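Local structure of alpha-l-arabinofuranosidase domain protein (Thermotoga maritima, 4ATW) at residues 418-432 and 459-471. The protein probably hydrolyses terminal alpha-L-arabinofuranosyl residues from arabinose-containing polysaccharides and oligosaccharides, as a heat-stable arabinofuranosidase. Sequence-based numbering, arbitrary orientation.
Sequences LKVPIRVEGLGQKKA and ETITVDTEFEHTF
Antiparallel pairing within the C-terminal beta domain joins Arg-423 to Glu-466, where strands 421-424 and 466-468 run side by side. The two form a non-hydrogen-bonded pair, their side chains on the same face. Bends at chi2 and chi3 of Arg-423 turn its guanidinium back into a salt bridge, NE to Glu-466 OE1 at 3.0 Å; OE1 lies in the guanidinium plane, whereas NE comes to it from above the carboxylate plane. Arg-423 NH1 makes a second salt bridge, to Glu-425 OE1 at 2.6 Å, while Glu-466 OE2 pairs with Arg-4 of strand 4-8. Arginine's several N-H groups can serve two carboxylates; an alanine here would probably leave Glu-425 without this partner and Glu-466 with one cation fewer. On the other face, the flat Phe-467 ring takes Ile-422 CG1 in a CH-pi contact and Val-463 CB over its opposite face. A type II turn spans Val-424 to Leu-427; Thr-465 OG1, from the facing chain, accepts the N-H of Gly-428 at 3.0 Å and, weakly, that of Leu-427. At the backbone angles of Gly-428 a CB would jam against the preceding carbonyl O. Lys-430 and Val-463 exchange two backbone hydrogen bonds. A salt-bridge network on one face and apolar packing on the other thus suit a partly buried strand pair.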
ATOM      1  N   LEU A 418       0.310   0.677  29.162  1.00 51.45           N
ATOM      2  CA  LEU A 418       1.698   0.815  29.592  1.00 57.51           C
ATOM      3  C   LEU A 418       2.107   2.275  29.810  1.00 63.57           C
ATOM      4  O   LEU A 418       1.848   3.135  28.958  1.00 70.95           O
ATOM      5  CB  LEU A 418       2.625   0.127  28.575  1.00 59.26           C
ATOM      6  CG  LEU A 418       2.959  -1.370  28.726  1.00 51.25           C
ATOM      7  CD1 LEU A 418       1.705  -2.224  28.735  1.00 48.20           C
ATOM      8  CD2 LEU A 418       3.882  -1.772  27.593  1.00 38.71           C
ATOM      9  N   LYS A 419       2.785   2.541  30.926  1.00 63.70           N
ATOM     10  CA  LYS A 419       3.172   3.904  31.301  1.00 76.15           C
ATOM     11  C   LYS A 419       4.644   4.265  31.049  1.00 77.42           C
ATOM     12  O   LYS A 419       5.271   4.943  31.864  1.00 96.96           O
ATOM     13  CB  LYS A 419       2.819   4.169  32.768  1.00 80.66           C
ATOM     14  CG  LYS A 419       1.540   4.967  32.964  1.00 87.40           C
ATOM     15  CD  LYS A 419       1.518   5.648  34.323  1.00 89.43           C
ATOM     16  CE  LYS A 419       2.772   6.475  34.548  1.00 73.43           C
ATOM     17  NZ  LYS A 419       2.906   6.907  35.966  1.00 71.57           N
ATOM     18  N   VAL A 420       5.182   3.820  29.919  1.00 71.80           N
ATOM     19  CA  VAL A 420       6.514   4.203  29.464  1.00 68.67           C
ATOM     20  C   VAL A 420       6.935   5.666  29.495  1.00 67.39           C
ATOM     21  O   VAL A 420       6.210   6.563  29.047  1.00 62.16           O
ATOM     22  CB  VAL A 420       6.341   3.744  27.948  1.00 64.32           C
ATOM     23  CG1 VAL A 420       5.019   4.206  27.393  1.00 54.27           C
ATOM     24  CG2 VAL A 420       7.494   4.267  27.089  1.00 60.40           C
ATOM     25  N   PRO A 421       8.145   5.917  30.018  1.00 66.56           N
ATOM     26  CA  PRO A 421       8.745   7.256  30.127  1.00 65.85           C
ATOM     27  C   PRO A 421       9.383   7.637  28.809  1.00 64.08           C
ATOM     28  O   PRO A 421      10.456   7.142  28.475  1.00 62.49           O
ATOM     29  CB  PRO A 421       9.816   7.070  31.186  1.00 63.13           C
ATOM     30  CG  PRO A 421      10.278   5.676  30.918  1.00 50.51           C
ATOM     31  CD  PRO A 421       8.985   4.906  30.694  1.00 43.54           C
ATOM     32  N   ILE A 422       8.730   8.502  28.050  1.00 62.74           N
ATOM     33  CA  ILE A 422       9.298   8.911  26.773  1.00 61.07           C
ATOM     34  C   ILE A 422      10.219  10.100  27.101  1.00 61.63           C
ATOM     35  O   ILE A 422      10.125  10.669  28.179  1.00 60.03           O
ATOM     36  CB  ILE A 422       8.151   9.296  25.755  1.00 47.38           C
ATOM     37  CG1 ILE A 422       7.752  10.753  25.910  1.00 48.45           C
ATOM     38  CG2 ILE A 422       6.889   8.503  26.044  1.00 37.95           C
ATOM     39  CD1 ILE A 422       8.708  11.749  25.213  1.00 53.22           C
ATOM     40  N   ARG A 423      11.130  10.458  26.208  1.00 70.11           N
ATOM     41  CA  ARG A 423      11.997  11.608  26.465  1.00 65.57           C
ATOM     42  C   ARG A 423      12.449  12.199  25.137  1.00 64.40           C
ATOM     43  O   ARG A 423      12.861  11.471  24.231  1.00 69.83           O
ATOM     44  CB  ARG A 423      13.199  11.192  27.305  1.00 66.19           C
ATOM     45  CG  ARG A 423      14.515  11.085  26.558  1.00 71.41           C
ATOM     46  CD  ARG A 423      15.394  12.332  26.703  1.00 73.20           C
ATOM     47  NE  ARG A 423      15.753  12.624  28.096  1.00 77.48           N
ATOM     48  CZ  ARG A 423      16.678  13.510  28.478  1.00 77.55           C
ATOM     49  NH1 ARG A 423      17.362  14.203  27.581  1.00 76.45           N
ATOM     50  NH2 ARG A 423      16.914  13.715  29.764  1.00 79.30           N
ATOM     51  N   VAL A 424      12.373  13.517  25.022  1.00 44.53           N
ATOM     52  CA  VAL A 424      12.747  14.176  23.783  1.00 40.68           C
ATOM     53  C   VAL A 424      13.870  15.196  24.009  1.00 52.25           C
ATOM     54  O   VAL A 424      13.600  16.296  24.476  1.00 61.76           O
ATOM     55  CB  VAL A 424      11.526  14.896  23.224  1.00 41.63           C
ATOM     56  CG1 VAL A 424      11.748  15.240  21.793  1.00 46.20           C
ATOM     57  CG2 VAL A 424      10.286  14.038  23.409  1.00 30.66           C
ATOM     58  N   GLU A 425      15.112  14.849  23.672  1.00 58.83           N
ATOM     59  CA  GLU A 425      16.264  15.745  23.865  1.00 64.63           C
ATOM     60  C   GLU A 425      16.014  17.229  23.575  1.00 74.77           C
ATOM     61  O   GLU A 425      15.778  17.631  22.425  1.00 74.01           O
ATOM     62  CB  GLU A 425      17.446  15.278  23.019  1.00 59.07           C
ATOM     63  CG  GLU A 425      17.863  13.856  23.315  1.00 71.48           C
ATOM     64  CD  GLU A 425      18.416  13.689  24.720  1.00 77.25           C
ATOM     65  OE1 GLU A 425      18.701  14.717  25.366  1.00 76.39           O
ATOM     66  OE2 GLU A 425      18.577  12.534  25.179  1.00 71.78           O
ATOM     67  N   GLY A 426      16.069  18.033  24.640  1.00 79.50           N
ATOM     68  CA  GLY A 426      15.864  19.474  24.535  1.00 76.21           C
ATOM     69  C   GLY A 426      14.510  19.991  24.062  1.00 71.10           C
ATOM     70  O   GLY A 426      14.456  20.938  23.284  1.00 71.33           O
ATOM     71  N   LEU A 427      13.422  19.391  24.537  1.00 61.51           N
ATOM     72  CA  LEU A 427      12.086  19.812  24.143  1.00 55.74           C
ATOM     73  C   LEU A 427      11.560  20.991  24.976  1.00 61.95           C
ATOM     74  O   LEU A 427      11.225  22.053  24.423  1.00 59.15           O
ATOM     75  CB  LEU A 427      11.116  18.622  24.230  1.00 44.28           C
ATOM     76  CG  LEU A 427       9.614  18.907  23.997  1.00 56.59           C
ATOM     77  CD1 LEU A 427       9.317  19.303  22.569  1.00 40.01           C
ATOM     78  CD2 LEU A 427       8.805  17.680  24.356  1.00 56.30           C
ATOM     79  N   GLY A 428      11.486  20.812  26.293  1.00 58.54           N
ATOM     80  CA  GLY A 428      10.977  21.887  27.126  1.00 76.00           C
ATOM     81  C   GLY A 428       9.500  21.662  27.386  1.00 80.36           C
ATOM     82  O   GLY A 428       8.988  20.607  27.050  1.00 84.49           O
ATOM     83  N   GLN A 429       8.803  22.626  27.972  1.00 82.87           N
ATOM     84  CA  GLN A 429       7.388  22.427  28.251  1.00 83.41           C
ATOM     85  C   GLN A 429       6.427  23.013  27.228  1.00 89.66           C
ATOM     86  O   GLN A 429       6.234  24.230  27.164  1.00 91.59           O
ATOM     87  CB  GLN A 429       7.029  22.980  29.629  1.00 81.40           C
ATOM     88  CG  GLN A 429       7.576  22.187  30.780  1.00 77.03           C
ATOM     89  CD  GLN A 429       6.889  22.537  32.088  1.00 81.20           C
ATOM     90  OE1 GLN A 429       7.287  22.050  33.154  1.00 90.35           O
ATOM     91  NE2 GLN A 429       5.845  23.383  32.015  1.00 79.27           N
ATOM     92  N   LYS A 430       5.815  22.133  26.440  1.00 96.06           N
ATOM     93  CA  LYS A 430       4.835  22.540  25.436  1.00100.03           C
ATOM     94  C   LYS A 430       3.501  21.856  25.751  1.00 99.54           C
ATOM     95  O   LYS A 430       3.411  21.022  26.656  1.00 98.78           O
ATOM     96  CB  LYS A 430       5.293  22.154  24.025  1.00 92.94           C
ATOM     97  CG  LYS A 430       6.729  21.667  23.952  1.00 90.47           C
ATOM     98  CD  LYS A 430       7.743  22.794  23.958  1.00 71.72           C
ATOM     99  CE  LYS A 430       7.932  23.350  22.570  1.00 65.15           C
ATOM    100  NZ  LYS A 430       9.181  24.147  22.517  1.00 56.13           N
ATOM    101  N   LYS A 431       2.468  22.214  25.001  1.00 96.49           N
ATOM    102  CA  LYS A 431       1.156  21.638  25.222  1.00 97.37           C
ATOM    103  C   LYS A 431       0.761  20.801  24.016  1.00 97.70           C
ATOM    104  O   LYS A 431      -0.144  21.167  23.263  1.00103.99           O
ATOM    105  CB  LYS A 431       0.128  22.747  25.444  1.00 96.94           C
ATOM    106  CG  LYS A 431      -1.050  22.345  26.322  1.00 99.12           C
ATOM    107  CD  LYS A 431      -0.633  22.248  27.788  1.00 96.81           C
ATOM    108  CE  LYS A 431      -0.215  23.606  28.353  1.00 95.03           C
ATOM    109  NZ  LYS A 431       0.500  23.494  29.654  1.00 98.11           N
ATOM    110  N   ALA A 432       1.447  19.679  23.832  1.00 92.77           N
ATOM    111  CA  ALA A 432       1.169  18.780  22.717  1.00 86.89           C
ATOM    112  C   ALA A 432      -0.203  18.078  22.805  1.00 82.76           C
ATOM    113  O   ALA A 432      -0.800  17.973  23.880  1.00 82.15           O
ATOM    114  CB  ALA A 432       2.266  17.738  22.637  1.00 93.49           C
ATOM    115  N   GLU A 459      -6.689  14.463  22.438  1.00 85.70           N
ATOM    116  CA  GLU A 459      -6.643  14.671  23.870  1.00 85.16           C
ATOM    117  C   GLU A 459      -5.404  15.535  24.061  1.00 81.73           C
ATOM    118  O   GLU A 459      -4.380  15.297  23.414  1.00 84.95           O
ATOM    119  CB  GLU A 459      -6.447  13.302  24.518  1.00 83.03           C
ATOM    120  CG  GLU A 459      -6.494  13.308  26.041  1.00 87.84           C
ATOM    121  CD  GLU A 459      -5.255  12.672  26.669  1.00 86.30           C
ATOM    122  OE1 GLU A 459      -4.151  13.219  26.455  1.00 89.44           O
ATOM    123  OE2 GLU A 459      -5.378  11.632  27.367  1.00 75.58           O
ATOM    124  N   THR A 460      -5.486  16.542  24.928  1.00 67.79           N
ATOM    125  CA  THR A 460      -4.341  17.414  25.130  1.00 57.29           C
ATOM    126  C   THR A 460      -3.436  16.978  26.262  1.00 61.82           C
ATOM    127  O   THR A 460      -3.853  16.288  27.188  1.00 45.03           O
ATOM    128  CB  THR A 460      -4.785  18.853  25.350  1.00 55.24           C
ATOM    129  OG1 THR A 460      -5.672  19.208  24.288  1.00 58.12           O
ATOM    130  CG2 THR A 460      -3.583  19.813  25.313  1.00 54.62           C
ATOM    131  N   ILE A 461      -2.175  17.377  26.157  1.00 71.57           N
ATOM    132  CA  ILE A 461      -1.175  17.034  27.156  1.00 77.55           C
ATOM    133  C   ILE A 461      -0.103  18.095  27.309  1.00 81.84           C
ATOM    134  O   ILE A 461       0.136  18.915  26.418  1.00 83.92           O
ATOM    135  CB  ILE A 461      -0.462  15.701  26.815  1.00 71.74           C
ATOM    136  CG1 ILE A 461      -1.395  14.536  27.079  1.00 73.33           C
ATOM    137  CG2 ILE A 461       0.801  15.520  27.657  1.00 71.44           C
ATOM    138  CD1 ILE A 461      -0.704  13.219  26.937  1.00 71.91           C
ATOM    139  N   THR A 462       0.527  18.070  28.474  1.00 85.82           N
ATOM    140  CA  THR A 462       1.614  18.973  28.771  1.00 85.33           C
ATOM    141  C   THR A 462       2.789  18.020  28.668  1.00 77.86           C
ATOM    142  O   THR A 462       2.790  16.974  29.326  1.00 64.81           O
ATOM    143  CB  THR A 462       1.508  19.524  30.202  1.00 84.89           C
ATOM    144  OG1 THR A 462       1.305  18.427  31.108  1.00 85.01           O
ATOM    145  CG2 THR A 462       0.347  20.529  30.317  1.00 78.22           C
ATOM    146  N   VAL A 463       3.756  18.353  27.817  1.00 68.34           N
ATOM    147  CA  VAL A 463       4.924  17.504  27.642  1.00 75.32           C
ATOM    148  C   VAL A 463       6.215  18.267  27.940  1.00 79.93           C
ATOM    149  O   VAL A 463       6.254  19.492  27.820  1.00 86.24           O
ATOM    150  CB  VAL A 463       4.990  16.944  26.205  1.00 75.40           C
ATOM    151  CG1 VAL A 463       3.695  16.200  25.868  1.00 73.75           C
ATOM    152  CG2 VAL A 463       5.239  18.070  25.221  1.00 68.87           C
ATOM    153  N   ASP A 464       7.266  17.546  28.330  1.00 80.09           N
ATOM    154  CA  ASP A 464       8.560  18.164  28.650  1.00 81.95           C
ATOM    155  C   ASP A 464       9.689  17.268  28.141  1.00 78.81           C
ATOM    156  O   ASP A 464       9.442  16.135  27.725  1.00 76.62           O
ATOM    157  CB  ASP A 464       8.708  18.343  30.175  1.00 87.82           C
ATOM    158  CG  ASP A 464       9.696  19.461  30.563  1.00 85.62           C
ATOM    159  OD1 ASP A 464      10.675  19.710  29.818  1.00 76.36           O
ATOM    160  OD2 ASP A 464       9.491  20.078  31.633  1.00 72.89           O
ATOM    161  N   THR A 465      10.919  17.784  28.183  1.00 73.81           N
ATOM    162  CA  THR A 465      12.114  17.046  27.756  1.00 63.63           C
ATOM    163  C   THR A 465      12.103  15.605  28.253  1.00 63.22           C
ATOM    164  O   THR A 465      12.724  14.706  27.687  1.00 66.94           O
ATOM    165  CB  THR A 465      13.362  17.748  28.281  1.00 50.96           C
ATOM    166  OG1 THR A 465      13.436  19.046  27.663  1.00 38.03           O
ATOM    167  CG2 THR A 465      14.641  16.905  28.024  1.00 30.77           C
ATOM    168  N   GLU A 466      11.379  15.399  29.330  1.00 64.35           N
ATOM    169  CA  GLU A 466      11.246  14.084  29.893  1.00 65.58           C
ATOM    170  C   GLU A 466       9.822  14.005  30.448  1.00 65.59           C
ATOM    171  O   GLU A 466       9.356  14.924  31.123  1.00 60.93           O
ATOM    172  CB  GLU A 466      12.277  13.903  30.996  1.00 60.24           C
ATOM    173  CG  GLU A 466      12.256  12.539  31.634  1.00 72.76           C
ATOM    174  CD  GLU A 466      12.996  11.507  30.824  1.00 81.84           C
ATOM    175  OE1 GLU A 466      14.198  11.733  30.546  1.00 77.97           O
ATOM    176  OE2 GLU A 466      12.376  10.472  30.478  1.00 94.84           O
ATOM    177  N   PHE A 467       9.105  12.942  30.113  1.00 64.17           N
ATOM    178  CA  PHE A 467       7.768  12.786  30.645  1.00 67.94           C
ATOM    179  C   PHE A 467       7.235  11.374  30.512  1.00 62.76           C
ATOM    180  O   PHE A 467       7.985  10.426  30.271  1.00 65.47           O
ATOM    181  CB  PHE A 467       6.789  13.811  30.034  1.00 71.38           C
ATOM    182  CG  PHE A 467       6.412  13.550  28.608  1.00 70.05           C
ATOM    183  CD1 PHE A 467       5.290  12.783  28.296  1.00 74.83           C
ATOM    184  CD2 PHE A 467       7.129  14.129  27.565  1.00 79.02           C
ATOM    185  CE1 PHE A 467       4.879  12.598  26.951  1.00 75.36           C
ATOM    186  CE2 PHE A 467       6.727  13.956  26.223  1.00 74.65           C
ATOM    187  CZ  PHE A 467       5.596  13.187  25.923  1.00 69.95           C
ATOM    188  N   GLU A 468       5.933  11.241  30.715  1.00 61.06           N
ATOM    189  CA  GLU A 468       5.258   9.947  30.628  1.00 65.39           C
ATOM    190  C   GLU A 468       3.867  10.127  30.026  1.00 55.40           C
ATOM    191  O   GLU A 468       3.278  11.223  30.056  1.00 49.45           O
ATOM    192  CB  GLU A 468       5.087   9.292  32.018  1.00 90.25           C
ATOM    193  CG  GLU A 468       6.355   8.903  32.778  1.00100.36           C
ATOM    194  CD  GLU A 468       6.056   8.038  34.008  1.00101.04           C
ATOM    195  OE1 GLU A 468       5.104   8.359  34.754  1.00 91.09           O
ATOM    196  OE2 GLU A 468       6.775   7.039  34.232  1.00104.94           O
ATOM    197  N   HIS A 469       3.360   9.031  29.478  1.00 48.61           N
ATOM    198  CA  HIS A 469       2.041   8.987  28.876  1.00 50.31           C
ATOM    199  C   HIS A 469       1.723   7.501  28.789  1.00 53.06           C
ATOM    200  O   HIS A 469       2.558   6.703  28.355  1.00 42.17           O
ATOM    201  CB  HIS A 469       2.047   9.596  27.488  1.00 47.21           C
ATOM    202  CG  HIS A 469       0.727   9.504  26.806  1.00 57.45           C
ATOM    203  ND1 HIS A 469      -0.297  10.382  27.067  1.00 68.35           N
ATOM    204  CD2 HIS A 469       0.248   8.626  25.889  1.00 59.92           C
ATOM    205  CE1 HIS A 469      -1.352  10.056  26.337  1.00 71.17           C
ATOM    206  NE2 HIS A 469      -1.047   8.992  25.612  1.00 62.56           N
ATOM    207  N   THR A 470       0.538   7.117  29.231  1.00 56.73           N
ATOM    208  CA  THR A 470       0.194   5.719  29.192  1.00 64.50           C
ATOM    209  C   THR A 470      -0.514   5.399  27.881  1.00 74.53           C
ATOM    210  O   THR A 470      -1.334   6.178  27.407  1.00 85.01           O
ATOM    211  CB  THR A 470      -0.680   5.368  30.397  1.00 63.65           C
ATOM    212  OG1 THR A 470      -1.672   6.382  30.573  1.00 65.75           O
ATOM    213  CG2 THR A 470       0.166   5.299  31.658  1.00 68.61           C
ATOM    214  N   PHE A 471      -0.168   4.268  27.271  1.00 80.43           N
ATOM    215  CA  PHE A 471      -0.789   3.867  26.018  1.00 68.01           C
ATOM    216  C   PHE A 471      -1.668   2.660  26.275  1.00 66.68           C
ATOM    217  O   PHE A 471      -1.219   1.656  26.833  1.00 68.80           O
ATOM    218  CB  PHE A 471       0.278   3.528  24.980  1.00 51.86           C
ATOM    219  CG  PHE A 471       1.238   4.646  24.715  1.00 40.90           C
ATOM    220  CD1 PHE A 471       0.970   5.588  23.735  1.00 45.68           C
ATOM    221  CD2 PHE A 471       2.417   4.760  25.439  1.00 36.00           C
ATOM    222  CE1 PHE A 471       1.887   6.635  23.486  1.00 57.27           C
ATOM    223  CE2 PHE A 471       3.330   5.802  25.191  1.00 36.12           C
ATOM    224  CZ  PHE A 471       3.074   6.734  24.222  1.00 32.31           C
TER